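Local coordinates for Non-structural protein 11 (Prrsv 16244b, PDB 5EYI) that probably cleaves viral RNA at uridylates as an endoribonuclease, degrading polyuridine tracts and so keeping host double-stranded RNA sensors from being triggered, at residues 30-42 against 46-58. The protein carries 1 engineered substitution. Sequence-based numbering, arbitrary orientation.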
ATOM      1  N   PRO A  30       6.001   1.525 -42.572  1.00 31.33           N
ATOM      2  CA  PRO A  30       6.857   1.922 -43.696  1.00 31.45           C
ATOM      3  C   PRO A  30       7.848   3.005 -43.289  1.00 31.75           C
ATOM      4  O   PRO A  30       7.472   3.973 -42.619  1.00 31.16           O
ATOM      5  CB  PRO A  30       5.863   2.465 -44.729  1.00 31.73           C
ATOM      6  CG  PRO A  30       4.595   1.753 -44.428  1.00 31.76           C
ATOM      7  CD  PRO A  30       4.573   1.583 -42.934  1.00 31.39           C
ATOM      8  N   VAL A  31       9.103   2.825 -43.683  1.00 32.70           N
ATOM      9  CA  VAL A  31      10.190   3.747 -43.326  1.00 33.85           C
ATOM     10  C   VAL A  31       9.913   5.199 -43.760  1.00 34.26           C
ATOM     11  O   VAL A  31      10.342   6.153 -43.104  1.00 33.07           O
ATOM     12  CB  VAL A  31      11.549   3.228 -43.883  1.00 35.64           C
ATOM     13  CG1 VAL A  31      11.603   3.297 -45.411  1.00 35.16           C
ATOM     14  CG2 VAL A  31      12.714   3.980 -43.255  1.00 36.49           C
ATOM     15  N   GLU A  32       9.171   5.346 -44.853  1.00 36.01           N
ATOM     16  CA  GLU A  32       8.744   6.659 -45.355  1.00 38.32           C
ATOM     17  C   GLU A  32       7.767   7.388 -44.416  1.00 35.69           C
ATOM     18  O   GLU A  32       7.676   8.615 -44.477  1.00 34.99           O
ATOM     19  CB  GLU A  32       8.189   6.595 -46.804  1.00 42.87           C
ATOM     20  CG  GLU A  32       7.449   5.321 -47.231  1.00 47.66           C
ATOM     21  CD  GLU A  32       8.390   4.188 -47.655  1.00 52.37           C
ATOM     22  OE1 GLU A  32       8.383   3.125 -46.989  1.00 55.35           O
ATOM     23  OE2 GLU A  32       9.163   4.366 -48.627  1.00 55.68           O
ATOM     24  N   LEU A  33       7.056   6.649 -43.555  1.00 31.92           N
ATOM     25  CA  LEU A  33       6.179   7.246 -42.523  1.00 30.06           C
ATOM     26  C   LEU A  33       6.839   7.462 -41.163  1.00 28.66           C
ATOM     27  O   LEU A  33       6.261   8.120 -40.303  1.00 27.33           O
ATOM     28  CB  LEU A  33       4.904   6.407 -42.351  1.00 30.25           C
ATOM     29  CG  LEU A  33       3.939   6.479 -43.544  1.00 30.66           C
ATOM     30  CD1 LEU A  33       2.841   5.425 -43.445  1.00 30.53           C
ATOM     31  CD2 LEU A  33       3.339   7.875 -43.658  1.00 30.23           C
ATOM     32  N   ALA A  34       8.049   6.946 -40.966  1.00 27.78           N
ATOM     33  CA  ALA A  34       8.745   7.078 -39.679  1.00 27.37           C
ATOM     34  C   ALA A  34       9.042   8.515 -39.240  1.00 27.63           C
ATOM     35  O   ALA A  34       9.140   8.767 -38.042  1.00 27.14           O
ATOM     36  CB  ALA A  34      10.025   6.245 -39.677  1.00 28.12           C
ATOM     37  N   PRO A  35       9.192   9.464 -40.198  1.00 28.45           N
ATOM     38  CA  PRO A  35       9.283  10.877 -39.790  1.00 28.36           C
ATOM     39  C   PRO A  35       8.010  11.466 -39.167  1.00 28.15           C
ATOM     40  O   PRO A  35       8.076  12.533 -38.562  1.00 28.12           O
ATOM     41  CB  PRO A  35       9.608  11.605 -41.106  1.00 28.39           C
ATOM     42  CG  PRO A  35      10.281  10.577 -41.942  1.00 28.62           C
ATOM     43  CD  PRO A  35       9.560   9.299 -41.620  1.00 28.68           C
ATOM     44  N   HIS A  36       6.877  10.780 -39.302  1.00 28.37           N
ATOM     45  CA  HIS A  36       5.581  11.303 -38.870  1.00 28.94           C
ATOM     46  C   HIS A  36       4.912  10.521 -37.735  1.00 27.43           C
ATOM     47  O   HIS A  36       3.785  10.838 -37.361  1.00 27.32           O
ATOM     48  CB  HIS A  36       4.675  11.368 -40.096  1.00 29.94           C
ATOM     49  CG  HIS A  36       5.299  12.103 -41.243  1.00 31.61           C
ATOM     50  ND1 HIS A  36       5.652  11.484 -42.423  1.00 32.47           N
ATOM     51  CD2 HIS A  36       5.696  13.392 -41.359  1.00 31.57           C
ATOM     52  CE1 HIS A  36       6.200  12.371 -43.236  1.00 31.78           C
ATOM     53  NE2 HIS A  36       6.244  13.534 -42.612  1.00 31.84           N
ATOM     54  N   TRP A  37       5.613   9.529 -37.176  1.00 25.92           N
ATOM     55  CA  TRP A  37       5.099   8.700 -36.077  1.00 24.82           C
ATOM     56  C   TRP A  37       6.153   8.548 -34.994  1.00 24.01           C
ATOM     57  O   TRP A  37       7.337   8.534 -35.299  1.00 24.75           O
ATOM     58  CB  TRP A  37       4.725   7.318 -36.610  1.00 24.78           C
ATOM     59  CG  TRP A  37       3.483   7.343 -37.396  1.00 24.82           C
ATOM     60  CD1 TRP A  37       3.364   7.521 -38.736  1.00 24.64           C
ATOM     61  CD2 TRP A  37       2.156   7.215 -36.884  1.00 25.43           C
ATOM     62  NE1 TRP A  37       2.048   7.503 -39.099  1.00 24.97           N
ATOM     63  CE2 TRP A  37       1.279   7.316 -37.981  1.00 24.87           C
ATOM     64  CE3 TRP A  37       1.621   7.022 -35.599  1.00 25.62           C
ATOM     65  CZ2 TRP A  37      -0.103   7.238 -37.843  1.00 24.93           C
ATOM     66  CZ3 TRP A  37       0.248   6.931 -35.459  1.00 26.04           C
ATOM     67  CH2 TRP A  37      -0.603   7.038 -36.578  1.00 25.77           C
ATOM     68  N   PRO A  38       5.739   8.438 -33.721  1.00 23.95           N
ATOM     69  CA  PRO A  38       6.731   7.982 -32.740  1.00 23.48           C
ATOM     70  C   PRO A  38       7.189   6.564 -33.093  1.00 23.53           C
ATOM     71  O   PRO A  38       6.348   5.686 -33.317  1.00 23.39           O
ATOM     72  CB  PRO A  38       5.961   7.997 -31.409  1.00 23.60           C
ATOM     73  CG  PRO A  38       4.763   8.847 -31.655  1.00 23.49           C
ATOM     74  CD  PRO A  38       4.424   8.682 -33.103  1.00 23.33           C
ATOM     75  N   VAL A  39       8.496   6.348 -33.183  1.00 23.14           N
ATOM     76  CA  VAL A  39       9.008   5.033 -33.571  1.00 22.84           C
ATOM     77  C   VAL A  39      10.017   4.502 -32.552  1.00 22.22           C
ATOM     78  O   VAL A  39      10.866   5.233 -32.074  1.00 21.76           O
ATOM     79  CB  VAL A  39       9.611   5.034 -34.997  1.00 23.30           C
ATOM     80  CG1 VAL A  39       8.503   5.074 -36.043  1.00 23.29           C
ATOM     81  CG2 VAL A  39      10.587   6.189 -35.192  1.00 23.47           C
ATOM     82  N   VAL A  40       9.880   3.224 -32.216  1.00 21.84           N
ATOM     83  CA  VAL A  40      10.858   2.516 -31.412  1.00 22.04           C
ATOM     84  C   VAL A  40      11.747   1.789 -32.408  1.00 22.45           C
ATOM     85  O   VAL A  40      11.255   1.192 -33.371  1.00 22.33           O
ATOM     86  CB  VAL A  40      10.222   1.565 -30.365  1.00 22.31           C
ATOM     87  CG1 VAL A  40       9.257   0.558 -30.986  1.00 22.24           C
ATOM     88  CG2 VAL A  40      11.312   0.845 -29.571  1.00 22.55           C
ATOM     89  N   THR A  41      13.051   1.868 -32.194  1.00 22.25           N
ATOM     90  CA  THR A  41      14.017   1.500 -33.218  1.00 22.84           C
ATOM     91  C   THR A  41      15.396   1.285 -32.605  1.00 24.09           C
ATOM     92  O   THR A  41      15.649   1.718 -31.477  1.00 23.62           O
ATOM     93  CB  THR A  41      14.099   2.607 -34.298  1.00 22.87           C
ATOM     94  OG1 THR A  41      14.965   2.195 -35.362  1.00 22.76           O
ATOM     95  CG2 THR A  41      14.595   3.941 -33.704  1.00 22.56           C
ATOM     96  N   THR A  42      16.276   0.606 -33.345  1.00 25.39           N
ATOM     97  CA  THR A  42      17.701   0.559 -32.988  1.00 27.59           C
ATOM     98  C   THR A  42      18.542   1.492 -33.861  1.00 29.09           C
ATOM     99  O   THR A  42      19.761   1.550 -33.690  1.00 29.83           O
ATOM    100  CB  THR A  42      18.284  -0.870 -33.025  1.00 27.38           C
ATOM    101  OG1 THR A  42      18.232  -1.386 -34.353  1.00 28.03           O
ATOM    102  CG2 THR A  42      17.510  -1.778 -32.111  1.00 27.77           C
ATOM    103  N   GLU A  46      18.079  10.768 -37.265  1.00 37.43           N
ATOM    104  CA  GLU A  46      17.627  12.143 -37.025  1.00 39.88           C
ATOM    105  C   GLU A  46      16.464  12.597 -37.917  1.00 36.38           C
ATOM    106  O   GLU A  46      15.814  13.582 -37.610  1.00 34.92           O
ATOM    107  CB  GLU A  46      18.802  13.119 -37.138  1.00 44.03           C
ATOM    108  CG  GLU A  46      19.736  13.033 -35.939  1.00 48.13           C
ATOM    109  CD  GLU A  46      21.100  13.647 -36.193  1.00 51.79           C
ATOM    110  OE1 GLU A  46      21.844  13.118 -37.050  1.00 56.08           O
ATOM    111  OE2 GLU A  46      21.436  14.642 -35.517  1.00 54.44           O
ATOM    112  N   LYS A  47      16.191  11.873 -38.998  1.00 35.86           N
ATOM    113  CA  LYS A  47      14.975  12.107 -39.777  1.00 37.39           C
ATOM    114  C   LYS A  47      13.684  11.709 -39.038  1.00 34.74           C
ATOM    115  O   LYS A  47      12.600  12.076 -39.484  1.00 35.40           O
ATOM    116  CB  LYS A  47      15.041  11.390 -41.131  1.00 39.73           C
ATOM    117  CG  LYS A  47      16.163  11.895 -42.021  1.00 42.62           C
ATOM    118  CD  LYS A  47      16.132  11.277 -43.411  1.00 45.67           C
ATOM    119  CE  LYS A  47      16.562   9.820 -43.404  1.00 47.60           C
ATOM    120  NZ  LYS A  47      17.183   9.441 -44.704  1.00 50.44           N
ATOM    121  N   TRP A  48      13.795  10.954 -37.941  1.00 31.46           N
ATOM    122  CA  TRP A  48      12.641  10.547 -37.131  1.00 29.26           C
ATOM    123  C   TRP A  48      12.663  11.295 -35.798  1.00 28.93           C
ATOM    124  O   TRP A  48      13.218  10.797 -34.823  1.00 28.61           O
ATOM    125  CB  TRP A  48      12.658   9.026 -36.908  1.00 28.31           C
ATOM    126  CG  TRP A  48      12.889   8.235 -38.169  1.00 26.81           C
ATOM    127  CD1 TRP A  48      12.587   8.609 -39.455  1.00 26.44           C
ATOM    128  CD2 TRP A  48      13.467   6.932 -38.260  1.00 26.36           C
ATOM    129  NE1 TRP A  48      12.959   7.626 -40.334  1.00 26.24           N
ATOM    130  CE2 TRP A  48      13.503   6.584 -39.630  1.00 26.22           C
ATOM    131  CE3 TRP A  48      13.970   6.023 -37.317  1.00 26.21           C
ATOM    132  CZ2 TRP A  48      14.007   5.363 -40.078  1.00 26.45           C
ATOM    133  CZ3 TRP A  48      14.480   4.805 -37.770  1.00 26.57           C
ATOM    134  CH2 TRP A  48      14.493   4.490 -39.137  1.00 26.37           C
ATOM    135  N   PRO A  49      12.045  12.494 -35.746  1.00 28.13           N
ATOM    136  CA  PRO A  49      12.226  13.353 -34.570  1.00 27.69           C
ATOM    137  C   PRO A  49      11.623  12.837 -33.274  1.00 26.80           C
ATOM    138  O   PRO A  49      12.093  13.213 -32.208  1.00 26.65           O
ATOM    139  CB  PRO A  49      11.568  14.677 -34.987  1.00 27.40           C
ATOM    140  CG  PRO A  49      10.579  14.296 -36.027  1.00 28.41           C
ATOM    141  CD  PRO A  49      11.164  13.121 -36.751  1.00 28.58           C
ATOM    142  N   ASP A  50      10.581  12.016 -33.355  1.00 27.62           N
ATOM    143  CA  ASP A  50      10.026  11.363 -32.171  1.00 27.63           C
ATOM    144  C   ASP A  50      10.404   9.898 -32.273  1.00 25.64           C
ATOM    145  O   ASP A  50       9.860   9.158 -33.089  1.00 25.29           O
ATOM    146  CB  ASP A  50       8.519  11.580 -32.100  1.00 29.57           C
ATOM    147  CG  ASP A  50       8.160  13.055 -32.140  1.00 31.90           C
ATOM    148  OD1 ASP A  50       8.404  13.751 -31.138  1.00 32.17           O
ATOM    149  OD2 ASP A  50       7.671  13.533 -33.186  1.00 34.33           O
ATOM    150  N   ARG A  51      11.395   9.498 -31.490  1.00 24.13           N
ATOM    151  CA  ARG A  51      11.920   8.152 -31.580  1.00 23.40           C
ATOM    152  C   ARG A  51      12.457   7.672 -30.254  1.00 21.93           C
ATOM    153  O   ARG A  51      12.973   8.455 -29.460  1.00 22.03           O
ATOM    154  CB  ARG A  51      13.001   8.058 -32.668  1.00 24.66           C
ATOM    155  CG  ARG A  51      14.216   8.936 -32.434  1.00 25.01           C
ATOM    156  CD  ARG A  51      15.264   8.759 -33.527  1.00 25.90           C
ATOM    157  NE  ARG A  51      16.491   9.480 -33.199  1.00 26.48           N
ATOM    158  CZ  ARG A  51      16.656  10.802 -33.245  1.00 27.50           C
ATOM    159  NH1 ARG A  51      15.670  11.620 -33.617  1.00 28.88           N
ATOM    160  NH2 ARG A  51      17.838  11.322 -32.914  1.00 27.83           N
ATOM    161  N   LEU A  52      12.324   6.374 -30.030  1.00 20.85           N
ATOM    162  CA  LEU A  52      12.822   5.727 -28.832  1.00 20.44           C
ATOM    163  C   LEU A  52      13.897   4.792 -29.331  1.00 20.55           C
ATOM    164  O   LEU A  52      13.580   3.778 -29.949  1.00 20.09           O
ATOM    165  CB  LEU A  52      11.699   4.958 -28.128  1.00 19.84           C
ATOM    166  CG  LEU A  52      12.081   4.248 -26.829  1.00 19.80           C
ATOM    167  CD1 LEU A  52      12.531   5.260 -25.781  1.00 19.14           C
ATOM    168  CD2 LEU A  52      10.918   3.398 -26.327  1.00 19.70           C
ATOM    169  N   VAL A  53      15.163   5.151 -29.114  1.00 20.72           N
ATOM    170  CA  VAL A  53      16.264   4.371 -29.665  1.00 21.43           C
ATOM    171  C   VAL A  53      16.729   3.378 -28.610  1.00 21.54           C
ATOM    172  O   VAL A  53      17.063   3.776 -27.499  1.00 21.59           O
ATOM    173  CB  VAL A  53      17.457   5.243 -30.126  1.00 22.01           C
ATOM    174  CG1 VAL A  53      18.564   4.358 -30.700  1.00 22.33           C
ATOM    175  CG2 VAL A  53      17.014   6.261 -31.176  1.00 22.46           C
ATOM    176  N   ALA A  54      16.728   2.097 -28.976  1.00 21.61           N
ATOM    177  CA  ALA A  54      17.293   1.023 -28.165  1.00 21.68           C
ATOM    178  C   ALA A  54      18.700   0.705 -28.665  1.00 21.67           C
ATOM    179  O   ALA A  54      18.894   0.405 -29.847  1.00 22.04           O
ATOM    180  CB  ALA A  54      16.427  -0.213 -28.276  1.00 22.19           C
ATOM    181  N   SER A  55      19.681   0.762 -27.779  1.00 21.64           N
ATOM    182  CA  SER A  55      21.070   0.578 -28.189  1.00 22.22           C
ATOM    183  C   SER A  55      21.836  -0.228 -27.171  1.00 23.12           C
ATOM    184  O   SER A  55      21.534  -0.206 -25.974  1.00 21.92           O
ATOM    185  CB  SER A  55      21.752   1.934 -28.382  1.00 22.16           C
ATOM    186  OG  SER A  55      21.752   2.686 -27.179  1.00 21.85           O
ATOM    187  N   LEU A  56      22.860  -0.912 -27.655  1.00 24.12           N
ATOM    188  CA  LEU A  56      23.684  -1.745 -26.800  1.00 25.24           C
ATOM    189  C   LEU A  56      24.611  -0.905 -25.930  1.00 25.31           C
ATOM    190  O   LEU A  56      25.000  -1.331 -24.843  1.00 25.80           O
ATOM    191  CB  LEU A  56      24.481  -2.726 -27.655  1.00 26.49           C
ATOM    192  CG  LEU A  56      25.112  -3.882 -26.904  1.00 27.44           C
ATOM    193  CD1 LEU A  56      24.059  -4.663 -26.116  1.00 28.44           C
ATOM    194  CD2 LEU A  56      25.811  -4.770 -27.913  1.00 27.72           C
ATOM    195  N   ARG A  57      24.948   0.288 -26.415  1.00 25.42           N
ATOM    196  CA  ARG A  57      25.831   1.222 -25.721  1.00 25.65           C
ATOM    197  C   ARG A  57      25.146   2.574 -25.635  1.00 24.77           C
ATOM    198  O   ARG A  57      24.292   2.874 -26.469  1.00 23.67           O
ATOM    199  CB  ARG A  57      27.136   1.384 -26.507  1.00 26.06           C
ATOM    200  CG  ARG A  57      27.847   0.082 -26.813  1.00 26.87           C
ATOM    201  CD  ARG A  57      29.106   0.337 -27.627  1.00 27.79           C
ATOM    202  NE  ARG A  57      30.173   0.934 -26.829  1.00 27.95           N
ATOM    203  CZ  ARG A  57      31.391   1.236 -27.279  1.00 28.47           C
ATOM    204  NH1 ARG A  57      31.735   1.016 -28.547  1.00 28.02           N
ATOM    205  NH2 ARG A  57      32.277   1.775 -26.448  1.00 29.01           N
ATOM    206  N   PRO A  58      25.543   3.414 -24.663  1.00 26.12           N
ATOM    207  CA  PRO A  58      24.896   4.729 -24.553  1.00 27.81           C
ATOM    208  C   PRO A  58      25.169   5.591 -25.780  1.00 29.78           C
ATOM    209  O   PRO A  58      26.266   5.523 -26.331  1.00 31.98           O
ATOM    210  CB  PRO A  58      25.523   5.360 -23.294  1.00 27.59           C
ATOM    211  CG  PRO A  58      26.464   4.361 -22.720  1.00 26.90           C
ATOM    212  CD  PRO A  58      26.654   3.247 -23.709  1.00 26.45           C
TER
HETATM  213  O   HOH W   1       9.466  10.320 -35.766  1.00 22.14           O
HETATM  214  O   HOH W   2       7.465  12.363 -35.587  1.00 32.89           O
HETATM  215  O   HOH W   3      21.513   1.303 -31.443  1.00 46.08           O
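Trp-48 packs its indole against Ala-34 and the turn of 31-35, beside a parallel pairing of strands 39-41 and 51-55 in the mixed sheet of the N-terminal domain. Ala-34 CB sits over one face of the indole in a CH-pi contact, 3.4 Å from the centroid of the five-membered ring and 14° off its normal. Val-31 reaches CZ2 with CG2, the branch anti to its backbone N, while Pro-35 crosses CD1 obliquely with its CD. Val-39 CG2, lodged between its own N and carbonyl carbon (CG1 at chi1 -75°), comes at about a right angle to within 3.9 Å of Trp-48 CB. At the edge of the ring, near its plane, Thr-41 OG1 lies 3.6 Å from Trp-48 CZ3; its hydrogen bonds are with Asp-22 OD1 and Gln-43 N. On the sheet face opposite Val-39, Arg-51 and Thr-41, Val-40 and Leu-52 run side by side, CG2 to CD2, both touching Ala-12 of helix 9-14. Four backbone bonds join the strands: Val-39 N to Asp-50 O, Leu-52 N to Val-39 O, Thr-41 N to Leu-52 O, and Ala-54 N to Thr-41 O, this last at 2.8 Å and 170°. Strand 85-93 pairs antiparallel with 51-55 and sends Phe-92 into a cation-pi contact with Arg-51. A water accepts from Asp-50 N and lies 2.8 Å from Ala-34 O, bridging the turn to the residue just before strand 51-55. Arg-51, extended from CG to NE, bonds through NH2 to Asn-44 OD1, and its NH1 donates to Trp-48 O at 2.9 Å, the oxygen in the guanidinium plane but the donor well above the carbonyl plane.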